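Local coordinates for putative tetR-family transcriptional regulatory protein (Streptomyces coelicolor, PDB 2DG8) that probably acts as a TetR-family transcriptional regulator, binding DNA through a helix-turn-helix motif and pairing through its C-terminal domain, at residues 148-151 with 152-156. Residues are numbered along the deposited sequence; the frame is centred on the assembly and turned at random.
Sequences DALI and EGLTL
Leu150 and Leu154, one turn apart on helix 141-159, lay their side chains obliquely across each other. In Leu154, CB and CG both lie 3.5 Å from Leu150 O, the oxygen that accepts the Leu154 amide N at 2.8 Å and nearly head-on. With CG beside its own backbone N (chi1 -73°), the branch turns back down the helix; CD1 comes 3.7 Å from Leu150 CG, while CG sits 3.9 Å from Leu150 CD1. Leucine suits both places, its branched apolar end bringing no polar group to satisfy. Cutting Leu150 back to an alanine is likely to strip Leu154 CD1 of the CG and both methyls it rests against, opening a gap on the side of helix 167-177. A quarter turn round, Ile151 O accepts two bonds from Thr155, from OG1 at 2.6 Å and from N at 3.0 Å, reaching it from opposite faces of the carbonyl plane. Threonine fits because chi1 of -62° sets the hydroxyl where it can donate to that oxygen, pairing this polar group within the helix. Glu152, bent at chi2, hydrogen-bonds Tyr111 OH through OE2 and His157 NE2 of the second subunit through OE1. Ile151 packs on Val89 and Val93 of helix 82-98, Leu150 on Ala173 and Ile177 of helix 167-177, and short Ala149 on Leu154 of the second subunit, placing this turn at the dimer interface.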
loop_
_atom_site.group_PDB
_atom_site.type_symbol
_atom_site.label_atom_id
_atom_site.label_comp_id
_atom_site.label_asym_id
_atom_site.label_seq_id
_atom_site.Cartn_x
_atom_site.Cartn_y
_atom_site.Cartn_z
ATOM N N ASP A 148 -5.671 -4.629 -12.508
ATOM C CA ASP A 148 -5.708 -4.798 -11.052
ATOM C C ASP A 148 -4.584 -3.996 -10.407
ATOM O O ASP A 148 -4.764 -3.416 -9.338
ATOM C CB ASP A 148 -5.560 -6.273 -10.656
ATOM C CG ASP A 148 -6.032 -6.544 -9.224
ATOM O OD1 ASP A 148 -5.491 -7.464 -8.567
ATOM O OD2 ASP A 148 -6.957 -5.839 -8.757
ATOM N N ALA A 149 -3.415 -3.966 -11.047
ATOM C CA ALA A 149 -2.296 -3.204 -10.507
ATOM C C ALA A 149 -2.576 -1.703 -10.605
ATOM O O ALA A 149 -2.144 -0.928 -9.746
ATOM C CB ALA A 149 -1.008 -3.542 -11.255
ATOM N N LEU A 150 -3.286 -1.292 -11.657
ATOM C CA LEU A 150 -3.613 0.124 -11.831
ATOM C C LEU A 150 -4.606 0.532 -10.751
ATOM O O LEU A 150 -4.439 1.565 -10.096
ATOM C CB LEU A 150 -4.221 0.391 -13.218
ATOM C CG LEU A 150 -4.647 1.836 -13.510
ATOM C CD1 LEU A 150 -3.422 2.751 -13.437
ATOM C CD2 LEU A 150 -5.299 1.932 -14.893
ATOM N N ILE A 151 -5.644 -0.281 -10.574
ATOM C CA ILE A 151 -6.666 -0.011 -9.567
ATOM C C ILE A 151 -5.996 0.152 -8.204
ATOM O O ILE A 151 -6.323 1.067 -7.432
ATOM C CB ILE A 151 -7.709 -1.169 -9.509
ATOM C CG1 ILE A 151 -8.576 -1.140 -10.768
ATOM C CG2 ILE A 151 -8.571 -1.060 -8.253
ATOM C CD1 ILE A 151 -9.557 -2.284 -10.867
ATOM N N GLU A 152 -5.048 -0.735 -7.926
ATOM C CA GLU A 152 -4.316 -0.705 -6.665
ATOM C C GLU A 152 -3.610 0.640 -6.500
ATOM O O GLU A 152 -3.740 1.299 -5.473
ATOM C CB GLU A 152 -3.279 -1.830 -6.643
ATOM C CG GLU A 152 -2.588 -2.015 -5.316
ATOM C CD GLU A 152 -3.457 -2.763 -4.322
ATOM O OE1 GLU A 152 -3.879 -3.899 -4.638
ATOM O OE2 GLU A 152 -3.718 -2.216 -3.231
ATOM N N GLY A 153 -2.866 1.032 -7.529
ATOM C CA GLY A 153 -2.126 2.280 -7.496
ATOM C C GLY A 153 -2.955 3.555 -7.480
ATOM O O GLY A 153 -2.618 4.496 -6.762
ATOM N N LEU A 154 -4.026 3.600 -8.272
ATOM C CA LEU A 154 -4.898 4.775 -8.322
ATOM C C LEU A 154 -5.590 4.969 -6.979
ATOM O O LEU A 154 -5.714 6.084 -6.487
ATOM C CB LEU A 154 -5.959 4.627 -9.430
ATOM C CG LEU A 154 -5.509 4.773 -10.895
ATOM C CD1 LEU A 154 -6.651 4.401 -11.848
ATOM C CD2 LEU A 154 -5.062 6.200 -11.155
ATOM N N THR A 155 -6.038 3.869 -6.392
ATOM C CA THR A 155 -6.720 3.896 -5.105
ATOM C C THR A 155 -5.797 4.458 -4.029
ATOM O O THR A 155 -6.169 5.355 -3.265
ATOM C CB THR A 155 -7.151 2.470 -4.701
ATOM O OG1 THR A 155 -8.077 1.958 -5.675
ATOM C CG2 THR A 155 -7.794 2.470 -3.331
ATOM N N LEU A 156 -4.585 3.918 -3.989
ATOM C CA LEU A 156 -3.585 4.317 -3.024
ATOM C C LEU A 156 -3.218 5.783 -3.170
ATOM O O LEU A 156 -3.130 6.502 -2.180
ATOM C CB LEU A 156 -2.337 3.448 -3.191
ATOM C CG LEU A 156 -1.235 3.491 -2.127
ATOM C CD1 LEU A 156 -0.418 4.771 -2.256
ATOM C CD2 LEU A 156 -1.864 3.378 -0.746
#